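Local coordinates for protein 2,3-dihydroxybenzoate-AMP ligase (Bacillus subtilis, PDB 1MDB) that belongs to the ANL superfamily of AMP-binding enzymes and holds adenosine monophosphate and 2,3-dihydroxy-benzoic acid in its pocket, at residues Arg138-Ala141 against Arg142-Ser146; Arg495-Ala499 against Tyr500-Asp504; Lys355-Ser358 against Pro359-Ser363; Thr276-Pro280 against Pro281-Val285. One frame throughout, in Å; residues are numbered along the deposited sequence.

Overall arrangement
Four local contacts, each between residues close in sequence, follow one another along the chain of this AMP-binding enzyme. Interaction 1 (138-146) comes first, inside helix 137-147, followed by interaction 4 (276-285), interaction 3 (355-363) and interaction 2 (495-504). Interactions 3 and 4 both reach the mixed nine-stranded sheet, through strands 355-356 and 275-278, with centres about 25 Å apart and each with a side chain about 7 Å from the bound 2,3-dihydroxy-benzoic acid. Interactions 1 and 3 lie on opposite sides of the chain's centre, their own centres about 43 Å apart. Interaction 2 belongs to the C-terminal domain, about 50 Å from interaction 1 between centres, so the four sample both parts of the enzyme.

Interaction 1 (Arg138-Ala141 against Arg142-Ser146)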
ATOM      1  N   ARG A 138     -10.688  19.100  10.598  1.00 28.35           N
ATOM      2  CA  ARG A 138     -11.459  19.324  11.818  1.00 27.27           C
ATOM      3  C   ARG A 138     -12.939  19.281  11.473  1.00 27.20           C
ATOM      4  O   ARG A 138     -13.764  18.901  12.301  1.00 30.08           O
ATOM      5  CB  ARG A 138     -11.156  20.678  12.451  1.00 27.53           C
ATOM      6  CG  ARG A 138      -9.704  21.028  12.553  1.00 29.04           C
ATOM      7  CD  ARG A 138      -9.496  22.223  11.666  1.00 33.00           C
ATOM      8  NE  ARG A 138      -8.225  22.875  11.893  1.00 38.67           N
ATOM      9  CZ  ARG A 138      -7.911  24.053  11.376  1.00 39.49           C
ATOM     10  NH1 ARG A 138      -8.783  24.691  10.600  1.00 36.74           N
ATOM     11  NH2 ARG A 138      -6.741  24.600  11.663  1.00 41.72           N
ATOM     12  N   SER A 139     -13.282  19.687  10.255  1.00 26.53           N
ATOM     13  CA  SER A 139     -14.675  19.667   9.841  1.00 27.54           C
ATOM     14  C   SER A 139     -15.066  18.201   9.699  1.00 25.67           C
ATOM     15  O   SER A 139     -16.202  17.822   9.975  1.00 26.74           O
ATOM     16  CB  SER A 139     -14.873  20.425   8.513  1.00 26.84           C
ATOM     17  OG  SER A 139     -14.185  19.788   7.450  1.00 33.88           O
ATOM     18  N   LEU A 140     -14.118  17.370   9.272  1.00 25.53           N
ATOM     19  CA  LEU A 140     -14.384  15.940   9.157  1.00 24.67           C
ATOM     20  C   LEU A 140     -14.566  15.423  10.595  1.00 24.48           C
ATOM     21  O   LEU A 140     -15.476  14.647  10.876  1.00 24.74           O
ATOM     22  CB  LEU A 140     -13.205  15.225   8.477  1.00 25.62           C
ATOM     23  CG  LEU A 140     -13.228  13.687   8.488  1.00 27.40           C
ATOM     24  CD1 LEU A 140     -14.548  13.191   7.917  1.00 23.77           C
ATOM     25  CD2 LEU A 140     -12.035  13.125   7.686  1.00 24.40           C
ATOM     26  N   ALA A 141     -13.705  15.872  11.505  1.00 23.82           N
ATOM     27  CA  ALA A 141     -13.811  15.455  12.908  1.00 26.48           C
ATOM     28  C   ALA A 141     -15.199  15.810  13.444  1.00 26.77           C
ATOM     29  O   ALA A 141     -15.840  15.006  14.126  1.00 26.79           O
ATOM     30  CB  ALA A 141     -12.732  16.148  13.755  1.00 24.24           C
ATOM     31  N   ARG A 142     -15.664  17.017  13.125  1.00 27.49           N
ATOM     32  CA  ARG A 142     -16.970  17.456  13.588  1.00 29.53           C
ATOM     33  C   ARG A 142     -18.049  16.546  13.049  1.00 30.31           C
ATOM     34  O   ARG A 142     -18.999  16.215  13.757  1.00 32.54           O
ATOM     35  CB  ARG A 142     -17.235  18.904  13.171  1.00 29.51           C
ATOM     36  CG  ARG A 142     -16.272  19.881  13.825  1.00 27.99           C
ATOM     37  CD  ARG A 142     -16.626  21.333  13.568  1.00 26.80           C
ATOM     38  NE  ARG A 142     -15.580  22.189  14.108  1.00 25.15           N
ATOM     39  CZ  ARG A 142     -14.559  22.657  13.400  1.00 27.11           C
ATOM     40  NH1 ARG A 142     -14.450  22.372  12.107  1.00 32.56           N
ATOM     41  NH2 ARG A 142     -13.619  23.368  13.997  1.00 27.44           N
ATOM     42  N   GLN A 143     -17.907  16.134  11.795  1.00 30.83           N
ATOM     43  CA  GLN A 143     -18.885  15.240  11.200  1.00 29.92           C
ATOM     44  C   GLN A 143     -18.852  13.903  11.931  1.00 31.28           C
ATOM     45  O   GLN A 143     -19.896  13.324  12.251  1.00 30.46           O
ATOM     46  CB  GLN A 143     -18.581  15.045   9.709  1.00 31.83           C
ATOM     47  CG  GLN A 143     -18.948  16.259   8.875  1.00 32.15           C
ATOM     48  CD  GLN A 143     -18.529  16.141   7.427  1.00 34.23           C
ATOM     49  OE1 GLN A 143     -19.172  16.704   6.540  1.00 35.75           O
ATOM     50  NE2 GLN A 143     -17.442  15.423   7.179  1.00 29.91           N
ATOM     51  N   VAL A 144     -17.651  13.415  12.215  1.00 31.58           N
ATOM     52  CA  VAL A 144     -17.540  12.140  12.908  1.00 32.91           C
ATOM     53  C   VAL A 144     -18.171  12.189  14.306  1.00 33.88           C
ATOM     54  O   VAL A 144     -18.999  11.335  14.627  1.00 33.83           O
ATOM     55  CB  VAL A 144     -16.070  11.673  12.994  1.00 32.83           C
ATOM     56  CG1 VAL A 144     -15.986  10.340  13.725  1.00 32.74           C
ATOM     57  CG2 VAL A 144     -15.502  11.524  11.582  1.00 30.59           C
ATOM     58  N   GLN A 145     -17.812  13.187  15.121  1.00 33.95           N
ATOM     59  CA  GLN A 145     -18.378  13.293  16.470  1.00 35.48           C
ATOM     60  C   GLN A 145     -19.903  13.349  16.480  1.00 36.93           C
ATOM     61  O   GLN A 145     -20.543  12.753  17.353  1.00 34.91           O
ATOM     62  CB  GLN A 145     -17.852  14.525  17.220  1.00 36.13           C
ATOM     63  CG  GLN A 145     -16.436  14.421  17.744  1.00 38.30           C
ATOM     64  CD  GLN A 145     -16.170  15.400  18.890  1.00 40.73           C
ATOM     65  OE1 GLN A 145     -16.715  16.502  18.916  1.00 38.44           O
ATOM     66  NE2 GLN A 145     -15.319  14.999  19.834  1.00 37.92           N
ATOM     67  N   SER A 146     -20.493  14.067  15.525  1.00 37.06           N
ATOM     68  CA  SER A 146     -21.949  14.160  15.484  1.00 37.34           C
ATOM     69  C   SER A 146     -22.557  12.779  15.225  1.00 38.62           C
ATOM     70  O   SER A 146     -23.738  12.542  15.495  1.00 37.38           O
ATOM     71  CB  SER A 146     -22.409  15.178  14.423  1.00 37.37           C
ATOM     72  OG  SER A 146     -22.070  14.782  13.110  1.00 39.57           O
TER
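R138 gives the first of four i to i+4 bonds between 138-141 and 142-146, accepting the amide of R142 on its carbonyl O, with R142 N to R138 O at 2.8 Å. The same oxygen lies over one face of the R142 guanidinium, and R142 CG comes to 3.1 Å from R138 O. R142 runs extended from CG to NE back along the helix, so that its NH1 lies 3.7 Å from R138 CB. S139 takes the next rung through its carbonyl, accepting Q143 N, while its OG turns back to the carbonyl of D136. L140 adds both kinds of contact: its O receives V144 N at 2.8 Å almost straight on, and its CD1 touches V144 CG2 at 4.1 Å and Q143 NE2 at 3.7 Å, the glutamine crossing the leucine at about a right angle. A141 supplies the fourth bond as acceptor for Q145 N, with an N-H...O angle of 174°. The chemistry implies an acid-bridged pair of arginines: E161 takes R142 NH2 on OE1 and R138 NH1 on OE2, with D136 a second partner of R138 and E162 of R142, so their positive charges are probably well balanced.

Interaction 2 (Arg495-Ala499 against Tyr500-Asp504); sequences RGLAA and YKIPD
K501 leaves the backbone with CG anti to its carbonyl carbon (chi1 -67°) and then runs fully extended, a course that lays its methylenes across L497 at about a right angle. Y500 takes the rarer first torsion, 73°, with CG between its backbone N and carbonyl carbon, which swings the ring beside A498 and sets K501 CG over one ring face, 3.8 Å above the plane and offset toward the rim. The two methyls of L497 share the lysine: CD1 is modelled 3.4 Å from K501 CB, closer than two carbons normally sit, though the unusual torsions of this leucine make the exact gap uncertain, and CD2 meets K501 CD at 3.6 Å. A498 CB approaches Y500 CE2 obliquely at 3.7 Å. The turn is held by K501 N donating to A498 O at 2.9 Å, from above the carbonyl plane, and by a weak bond from I502 N to A499 O. One water accepts from both A498 N and K501 NZ, each 3.0 Å away, tying the lysine's end to the loop; its ammonium also forms a salt bridge to E444. Upstream, G496, with positive phi, ends the preceding helix in a Schellman motif. The loop joins helix 485-494 to strand 505-508, with L497 and K501 resting on helix 442-449 and I502 on K489 of helix 485-494.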
ATOM      1  N   ARG A 495      -2.084  -5.761 -34.850  1.00 36.75           N
ATOM      2  CA  ARG A 495      -1.147  -6.498 -34.009  1.00 35.14           C
ATOM      3  C   ARG A 495      -1.490  -7.972 -33.828  1.00 34.54           C
ATOM      4  O   ARG A 495      -0.747  -8.700 -33.176  1.00 33.10           O
ATOM      5  CB  ARG A 495      -1.039  -5.822 -32.646  1.00 35.58           C
ATOM      6  CG  ARG A 495      -0.399  -4.452 -32.723  1.00 38.64           C
ATOM      7  CD  ARG A 495      -0.683  -3.625 -31.486  1.00 38.48           C
ATOM      8  NE  ARG A 495       0.552  -3.117 -30.904  1.00 41.08           N
ATOM      9  CZ  ARG A 495       1.301  -3.794 -30.046  1.00 39.61           C
ATOM     10  NH1 ARG A 495       0.935  -5.004 -29.664  1.00 42.12           N
ATOM     11  NH2 ARG A 495       2.423  -3.274 -29.589  1.00 38.19           N
ATOM     12  N   GLY A 496      -2.610  -8.414 -34.394  1.00 33.64           N
ATOM     13  CA  GLY A 496      -2.981  -9.814 -34.275  1.00 32.84           C
ATOM     14  C   GLY A 496      -3.666 -10.220 -32.984  1.00 33.06           C
ATOM     15  O   GLY A 496      -3.774 -11.406 -32.683  1.00 32.43           O
ATOM     16  N   LEU A 497      -4.122  -9.238 -32.213  1.00 32.41           N
ATOM     17  CA  LEU A 497      -4.819  -9.506 -30.955  1.00 32.53           C
ATOM     18  C   LEU A 497      -6.117 -10.266 -31.278  1.00 31.30           C
ATOM     19  O   LEU A 497      -6.866  -9.860 -32.161  1.00 30.48           O
ATOM     20  CB  LEU A 497      -5.153  -8.171 -30.266  1.00 32.55           C
ATOM     21  CG  LEU A 497      -5.157  -8.011 -28.737  1.00 33.59           C
ATOM     22  CD1 LEU A 497      -6.548  -7.597 -28.284  1.00 33.09           C
ATOM     23  CD2 LEU A 497      -4.707  -9.282 -28.052  1.00 29.04           C
ATOM     24  N   ALA A 498      -6.379 -11.363 -30.576  1.00 31.22           N
ATOM     25  CA  ALA A 498      -7.594 -12.140 -30.823  1.00 31.92           C
ATOM     26  C   ALA A 498      -8.818 -11.218 -30.795  1.00 32.64           C
ATOM     27  O   ALA A 498      -8.935 -10.346 -29.933  1.00 31.00           O
ATOM     28  CB  ALA A 498      -7.735 -13.242 -29.781  1.00 32.03           C
ATOM     29  N   ALA A 499      -9.717 -11.417 -31.754  1.00 33.12           N
ATOM     30  CA  ALA A 499     -10.927 -10.603 -31.885  1.00 34.80           C
ATOM     31  C   ALA A 499     -11.749 -10.410 -30.607  1.00 33.72           C
ATOM     32  O   ALA A 499     -12.273  -9.328 -30.368  1.00 35.90           O
ATOM     33  CB  ALA A 499     -11.817 -11.179 -32.985  1.00 34.63           C
ATOM     34  N   TYR A 500     -11.862 -11.443 -29.785  1.00 32.76           N
ATOM     35  CA  TYR A 500     -12.658 -11.328 -28.570  1.00 32.41           C
ATOM     36  C   TYR A 500     -12.020 -10.506 -27.444  1.00 33.16           C
ATOM     37  O   TYR A 500     -12.680 -10.209 -26.446  1.00 31.70           O
ATOM     38  CB  TYR A 500     -13.020 -12.719 -28.054  1.00 30.37           C
ATOM     39  CG  TYR A 500     -11.882 -13.495 -27.430  1.00 33.33           C
ATOM     40  CD1 TYR A 500     -11.590 -13.372 -26.072  1.00 32.72           C
ATOM     41  CD2 TYR A 500     -11.118 -14.382 -28.188  1.00 32.23           C
ATOM     42  CE1 TYR A 500     -10.570 -14.115 -25.488  1.00 33.88           C
ATOM     43  CE2 TYR A 500     -10.102 -15.126 -27.612  1.00 31.45           C
ATOM     44  CZ  TYR A 500      -9.835 -14.990 -26.265  1.00 33.24           C
ATOM     45  OH  TYR A 500      -8.835 -15.737 -25.687  1.00 38.87           O
ATOM     46  N   LYS A 501     -10.751 -10.136 -27.619  1.00 32.07           N
ATOM     47  CA  LYS A 501     -10.008  -9.354 -26.626  1.00 33.03           C
ATOM     48  C   LYS A 501     -10.073  -7.867 -26.946  1.00 33.52           C
ATOM     49  O   LYS A 501      -9.765  -7.025 -26.100  1.00 34.22           O
ATOM     50  CB  LYS A 501      -8.533  -9.775 -26.594  1.00 31.71           C
ATOM     51  CG  LYS A 501      -8.270 -11.184 -26.076  1.00 30.49           C
ATOM     52  CD  LYS A 501      -6.809 -11.557 -26.256  1.00 28.30           C
ATOM     53  CE  LYS A 501      -6.522 -12.936 -25.699  1.00 29.47           C
ATOM     54  NZ  LYS A 501      -5.103 -13.308 -25.879  1.00 29.00           N
ATOM     55  N   ILE A 502     -10.449  -7.555 -28.181  1.00 33.14           N
ATOM     56  CA  ILE A 502     -10.549  -6.172 -28.620  1.00 33.54           C
ATOM     57  C   ILE A 502     -11.694  -5.489 -27.885  1.00 32.52           C
ATOM     58  O   ILE A 502     -12.820  -5.986 -27.881  1.00 33.00           O
ATOM     59  CB  ILE A 502     -10.801  -6.090 -30.144  1.00 33.48           C
ATOM     60  CG1 ILE A 502      -9.601  -6.670 -30.896  1.00 34.75           C
ATOM     61  CG2 ILE A 502     -11.039  -4.641 -30.565  1.00 34.31           C
ATOM     62  CD1 ILE A 502      -9.866  -6.877 -32.364  1.00 34.14           C
ATOM     63  N   PRO A 503     -11.419  -4.335 -27.257  1.00 31.36           N
ATOM     64  CA  PRO A 503     -12.448  -3.593 -26.516  1.00 31.35           C
ATOM     65  C   PRO A 503     -13.683  -3.361 -27.375  1.00 29.87           C
ATOM     66  O   PRO A 503     -13.568  -2.928 -28.516  1.00 30.93           O
ATOM     67  CB  PRO A 503     -11.754  -2.271 -26.175  1.00 30.29           C
ATOM     68  CG  PRO A 503     -10.289  -2.642 -26.137  1.00 32.24           C
ATOM     69  CD  PRO A 503     -10.158  -3.573 -27.320  1.00 29.85           C
ATOM     70  N   ASP A 504     -14.860  -3.652 -26.836  1.00 31.53           N
ATOM     71  CA  ASP A 504     -16.094  -3.417 -27.578  1.00 30.56           C
ATOM     72  C   ASP A 504     -16.360  -1.925 -27.581  1.00 30.83           C
ATOM     73  O   ASP A 504     -16.925  -1.374 -28.525  1.00 30.44           O
ATOM     74  CB  ASP A 504     -17.274  -4.116 -26.907  1.00 31.38           C
ATOM     75  CG  ASP A 504     -17.201  -5.611 -27.025  1.00 30.32           C
ATOM     76  OD1 ASP A 504     -17.312  -6.105 -28.161  1.00 29.74           O
ATOM     77  OD2 ASP A 504     -17.028  -6.284 -25.987  1.00 30.38           O
TER
HETATM   78  O   HOH W   1      -4.384 -12.599 -28.717  1.00 36.06           O

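Interaction 3 (Lys355-Ser358 against Pro359-Ser363)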
ATOM      1  N   LYS A 355       9.140 -12.561  -6.571  1.00 34.75           N
ATOM      2  CA  LYS A 355       8.943 -13.847  -5.898  1.00 34.33           C
ATOM      3  C   LYS A 355       8.909 -13.580  -4.395  1.00 33.29           C
ATOM      4  O   LYS A 355       9.490 -12.609  -3.927  1.00 33.46           O
ATOM      5  CB  LYS A 355      10.082 -14.826  -6.238  1.00 37.41           C
ATOM      6  CG  LYS A 355      11.468 -14.389  -5.776  1.00 40.30           C
ATOM      7  CD  LYS A 355      12.545 -15.411  -6.159  1.00 43.85           C
ATOM      8  CE  LYS A 355      13.941 -14.926  -5.745  1.00 44.77           C
ATOM      9  NZ  LYS A 355      15.062 -15.772  -6.269  1.00 43.17           N
ATOM     10  N   PRO A 356       8.223 -14.434  -3.616  1.00 33.27           N
ATOM     11  CA  PRO A 356       8.155 -14.217  -2.164  1.00 33.12           C
ATOM     12  C   PRO A 356       9.468 -13.750  -1.547  1.00 35.17           C
ATOM     13  O   PRO A 356      10.538 -14.256  -1.889  1.00 36.06           O
ATOM     14  CB  PRO A 356       7.705 -15.571  -1.640  1.00 32.21           C
ATOM     15  CG  PRO A 356       6.767 -16.023  -2.722  1.00 32.80           C
ATOM     16  CD  PRO A 356       7.507 -15.666  -3.997  1.00 30.84           C
ATOM     17  N   MET A 357       9.384 -12.785  -0.635  1.00 36.12           N
ATOM     18  CA  MET A 357      10.581 -12.256   0.010  1.00 38.26           C
ATOM     19  C   MET A 357      11.111 -13.152   1.126  1.00 39.74           C
ATOM     20  O   MET A 357      12.284 -13.063   1.488  1.00 41.62           O
ATOM     21  CB  MET A 357      10.321 -10.848   0.567  1.00 36.65           C
ATOM     22  CG  MET A 357       9.521 -10.786   1.861  1.00 35.19           C
ATOM     23  SD  MET A 357       9.490  -9.081   2.533  1.00 36.08           S
ATOM     24  CE  MET A 357       7.904  -9.053   3.450  1.00 34.03           C
ATOM     25  N   SER A 358      10.256 -14.014   1.665  1.00 40.28           N
ATOM     26  CA  SER A 358      10.656 -14.909   2.747  1.00 41.79           C
ATOM     27  C   SER A 358      10.804 -16.353   2.294  1.00 43.34           C
ATOM     28  O   SER A 358      10.036 -16.829   1.463  1.00 42.84           O
ATOM     29  CB  SER A 358       9.635 -14.863   3.880  1.00 42.58           C
ATOM     30  OG  SER A 358       9.900 -15.873   4.839  1.00 43.33           O
ATOM     31  N   PRO A 359      11.798 -17.070   2.844  1.00 44.66           N
ATOM     32  CA  PRO A 359      12.033 -18.473   2.489  1.00 44.42           C
ATOM     33  C   PRO A 359      10.881 -19.320   3.010  1.00 44.07           C
ATOM     34  O   PRO A 359      10.661 -20.440   2.550  1.00 43.61           O
ATOM     35  CB  PRO A 359      13.335 -18.806   3.218  1.00 45.36           C
ATOM     36  CG  PRO A 359      14.010 -17.477   3.360  1.00 47.25           C
ATOM     37  CD  PRO A 359      12.863 -16.578   3.734  1.00 45.37           C
ATOM     38  N   TYR A 360      10.149 -18.775   3.978  1.00 42.71           N
ATOM     39  CA  TYR A 360       9.038 -19.495   4.573  1.00 43.26           C
ATOM     40  C   TYR A 360       7.659 -19.119   4.031  1.00 42.26           C
ATOM     41  O   TYR A 360       6.645 -19.630   4.510  1.00 39.40           O
ATOM     42  CB  TYR A 360       9.077 -19.338   6.094  1.00 46.67           C
ATOM     43  CG  TYR A 360      10.403 -19.752   6.699  1.00 51.38           C
ATOM     44  CD1 TYR A 360      11.451 -18.840   6.824  1.00 54.65           C
ATOM     45  CD2 TYR A 360      10.617 -21.063   7.129  1.00 53.93           C
ATOM     46  CE1 TYR A 360      12.681 -19.219   7.365  1.00 56.18           C
ATOM     47  CE2 TYR A 360      11.843 -21.455   7.670  1.00 54.95           C
ATOM     48  CZ  TYR A 360      12.870 -20.527   7.785  1.00 57.30           C
ATOM     49  OH  TYR A 360      14.085 -20.901   8.317  1.00 58.63           O
ATOM     50  N   ASP A 361       7.620 -18.224   3.044  1.00 41.43           N
ATOM     51  CA  ASP A 361       6.354 -17.839   2.423  1.00 40.68           C
ATOM     52  C   ASP A 361       5.888 -19.025   1.577  1.00 41.37           C
ATOM     53  O   ASP A 361       6.634 -19.527   0.745  1.00 40.39           O
ATOM     54  CB  ASP A 361       6.525 -16.624   1.496  1.00 38.37           C
ATOM     55  CG  ASP A 361       6.397 -15.289   2.227  1.00 36.77           C
ATOM     56  OD1 ASP A 361       5.473 -15.146   3.050  1.00 36.27           O
ATOM     57  OD2 ASP A 361       7.214 -14.378   1.962  1.00 33.32           O
ATOM     58  N   GLU A 362       4.661 -19.476   1.799  1.00 42.37           N
ATOM     59  CA  GLU A 362       4.108 -20.584   1.032  1.00 43.12           C
ATOM     60  C   GLU A 362       3.084 -20.058   0.030  1.00 44.43           C
ATOM     61  O   GLU A 362       2.160 -19.329   0.401  1.00 42.55           O
ATOM     62  CB  GLU A 362       3.427 -21.581   1.962  1.00 44.33           C
ATOM     63  CG  GLU A 362       4.370 -22.492   2.703  1.00 45.56           C
ATOM     64  CD  GLU A 362       3.654 -23.288   3.768  1.00 46.46           C
ATOM     65  OE1 GLU A 362       3.438 -22.745   4.874  1.00 46.39           O
ATOM     66  OE2 GLU A 362       3.291 -24.453   3.491  1.00 46.82           O
ATOM     67  N   SER A 363       3.248 -20.429  -1.234  1.00 44.54           N
ATOM     68  CA  SER A 363       2.330 -19.999  -2.272  1.00 46.06           C
ATOM     69  C   SER A 363       1.707 -21.182  -3.004  1.00 47.21           C
ATOM     70  O   SER A 363       2.370 -22.183  -3.278  1.00 46.10           O
ATOM     71  CB  SER A 363       3.053 -19.101  -3.281  1.00 49.03           C
ATOM     72  OG  SER A 363       3.346 -17.833  -2.720  1.00 51.43           O
TER
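A type I beta turn from S358 to D361 links strand 355-356 to strand 362-366, and the side chains of its first and last residues reinforce it. The turn's own bond runs from D361 N to S358 O at 3.2 Å, the donor standing well above the carbonyl plane. In return D361 reaches back: its OD2 accepts S358 N at 3.1 Å on the anti side of the carboxylate, 29° out of plane. S358 OG, anti to its own backbone N (chi1 171°), is brought round to accept Y360 N at 3.0 Å, and it lies at the edge of the Y360 ring, 3.9 Å from CD1. This hydroxyl also bonds Y209 OH, while D361 OD2 is shared with Y387 OH, so each polar atom serves both the turn and a tyrosine. P356 CB packs on D361 CB at 3.5 Å, and P356 CG lies 3.9 Å from S363 OG, a buried hydroxyl that has no partner in the model. Around these residues, strand 355-356 pairs with strand 337-339 at the margin of the large mixed sheet, strand 362-366 opens the four-stranded antiparallel sheet, and M357 and P359 touch helix 204-218.

Interaction 4 (Thr276-Pro280 against Pro281-Val285)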
ATOM      1  N   THR A 276      12.490   5.424  -4.307  1.00 30.82           N
ATOM      2  CA  THR A 276      11.124   5.873  -4.074  1.00 30.73           C
ATOM      3  C   THR A 276      10.142   4.820  -4.599  1.00 31.92           C
ATOM      4  O   THR A 276      10.527   3.903  -5.341  1.00 30.98           O
ATOM      5  CB  THR A 276      10.855   7.250  -4.721  1.00 32.56           C
ATOM      6  OG1 THR A 276       9.589   7.747  -4.273  1.00 34.14           O
ATOM      7  CG2 THR A 276      10.847   7.158  -6.230  1.00 35.06           C
ATOM      8  N   ALA A 277       8.878   4.932  -4.209  1.00 29.51           N
ATOM      9  CA  ALA A 277       7.888   3.948  -4.627  1.00 28.10           C
ATOM     10  C   ALA A 277       6.642   4.584  -5.214  1.00 28.39           C
ATOM     11  O   ALA A 277       6.079   5.523  -4.641  1.00 29.22           O
ATOM     12  CB  ALA A 277       7.514   3.059  -3.447  1.00 25.77           C
ATOM     13  N   LEU A 278       6.220   4.059  -6.361  1.00 24.76           N
ATOM     14  CA  LEU A 278       5.043   4.556  -7.058  1.00 25.01           C
ATOM     15  C   LEU A 278       4.086   3.398  -7.345  1.00 25.01           C
ATOM     16  O   LEU A 278       4.419   2.223  -7.137  1.00 22.84           O
ATOM     17  CB  LEU A 278       5.435   5.189  -8.402  1.00 22.39           C
ATOM     18  CG  LEU A 278       6.762   5.959  -8.527  1.00 27.12           C
ATOM     19  CD1 LEU A 278       6.968   6.374  -9.983  1.00 21.54           C
ATOM     20  CD2 LEU A 278       6.770   7.186  -7.601  1.00 23.72           C
ATOM     21  N   VAL A 279       2.891   3.755  -7.805  1.00 23.16           N
ATOM     22  CA  VAL A 279       1.886   2.787  -8.220  1.00 23.60           C
ATOM     23  C   VAL A 279       1.843   3.065  -9.726  1.00 23.89           C
ATOM     24  O   VAL A 279       2.261   4.141 -10.162  1.00 23.43           O
ATOM     25  CB  VAL A 279       0.492   3.051  -7.563  1.00 25.93           C
ATOM     26  CG1 VAL A 279       0.542   2.717  -6.073  1.00 22.65           C
ATOM     27  CG2 VAL A 279       0.076   4.499  -7.758  1.00 21.62           C
ATOM     28  N   PRO A 280       1.354   2.107 -10.543  1.00 23.27           N
ATOM     29  CA  PRO A 280       1.285   2.274 -11.999  1.00 22.47           C
ATOM     30  C   PRO A 280       0.786   3.603 -12.584  1.00 22.78           C
ATOM     31  O   PRO A 280       1.472   4.210 -13.407  1.00 24.23           O
ATOM     32  CB  PRO A 280       0.441   1.071 -12.445  1.00 22.89           C
ATOM     33  CG  PRO A 280       0.841   0.023 -11.466  1.00 22.77           C
ATOM     34  CD  PRO A 280       0.826   0.789 -10.146  1.00 22.75           C
ATOM     35  N   PRO A 281      -0.412   4.071 -12.190  1.00 24.70           N
ATOM     36  CA  PRO A 281      -0.896   5.342 -12.749  1.00 23.90           C
ATOM     37  C   PRO A 281       0.108   6.485 -12.568  1.00 25.12           C
ATOM     38  O   PRO A 281       0.323   7.285 -13.472  1.00 24.44           O
ATOM     39  CB  PRO A 281      -2.176   5.602 -11.960  1.00 25.50           C
ATOM     40  CG  PRO A 281      -2.632   4.256 -11.571  1.00 26.80           C
ATOM     41  CD  PRO A 281      -1.369   3.537 -11.206  1.00 25.53           C
ATOM     42  N   LEU A 282       0.709   6.553 -11.382  1.00 24.35           N
ATOM     43  CA  LEU A 282       1.665   7.607 -11.057  1.00 24.84           C
ATOM     44  C   LEU A 282       2.954   7.410 -11.858  1.00 25.95           C
ATOM     45  O   LEU A 282       3.539   8.375 -12.342  1.00 26.33           O
ATOM     46  CB  LEU A 282       1.952   7.597  -9.545  1.00 23.00           C
ATOM     47  CG  LEU A 282       2.718   8.779  -8.936  1.00 21.95           C
ATOM     48  CD1 LEU A 282       1.967  10.080  -9.194  1.00 22.46           C
ATOM     49  CD2 LEU A 282       2.879   8.547  -7.437  1.00 21.64           C
ATOM     50  N   ALA A 283       3.380   6.156 -12.003  1.00 26.34           N
ATOM     51  CA  ALA A 283       4.584   5.837 -12.777  1.00 26.94           C
ATOM     52  C   ALA A 283       4.473   6.448 -14.174  1.00 27.39           C
ATOM     53  O   ALA A 283       5.444   6.979 -14.709  1.00 28.14           O
ATOM     54  CB  ALA A 283       4.757   4.340 -12.881  1.00 26.76           C
ATOM     55  N   MET A 284       3.288   6.382 -14.765  1.00 26.92           N
ATOM     56  CA  MET A 284       3.084   6.959 -16.088  1.00 28.76           C
ATOM     57  C   MET A 284       3.282   8.483 -16.035  1.00 29.48           C
ATOM     58  O   MET A 284       3.939   9.069 -16.898  1.00 29.57           O
ATOM     59  CB  MET A 284       1.675   6.644 -16.593  1.00 27.98           C
ATOM     60  CG  MET A 284       1.321   5.163 -16.548  1.00 34.26           C
ATOM     61  SD  MET A 284       2.525   4.124 -17.417  1.00 36.94           S
ATOM     62  CE  MET A 284       1.749   2.484 -17.282  1.00 35.98           C
ATOM     63  N   VAL A 285       2.706   9.128 -15.027  1.00 30.06           N
ATOM     64  CA  VAL A 285       2.850  10.576 -14.898  1.00 29.48           C
ATOM     65  C   VAL A 285       4.318  10.952 -14.694  1.00 29.26           C
ATOM     66  O   VAL A 285       4.797  11.936 -15.254  1.00 28.67           O
ATOM     67  CB  VAL A 285       2.018  11.133 -13.712  1.00 29.65           C
ATOM     68  CG1 VAL A 285       2.257  12.635 -13.557  1.00 28.38           C
ATOM     69  CG2 VAL A 285       0.534  10.875 -13.950  1.00 27.24           C
TER
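Two backbone hydrogen bonds start the helix here: A283 N donates to V279 O at 2.9 Å, and M284 N to P280 O at 3.1 Å, both carbonyls meeting their donors nearly head-on. V279 sits at the N-cap position. The prolines at 280 and 281 have no amide hydrogen to give, and both occupy the first turn, where such hydrogens have no acceptor earlier in the helix. Apolar contacts supply the rest. The two proline rings run alongside each other, and P280 CB lies 3.3 Å from P281 CD, a closeness that comes largely with the direct Pro-Pro linkage. V279 CG2, between its backbone N and carbonyl carbon, reaches P281 CD at 3.9 Å and L282 CB at 4.0 Å. From the strand, L278 spreads its branches: CD1 rests 3.7 Å from A283 CA, and CD2 meets L282 CD2 at 4.1 Å where the two leucines cross at about a right angle. M284 CG lies 3.3 Å from P280 O. L278 O bonds Y236 OH, a residue of the pocket for 2,3-dihydroxy-benzoic acid. The whole forms the strand-to-helix junction of a beta-alpha-beta unit comprising strand 275-278, helix 280-292 and the parallel strand 302-306.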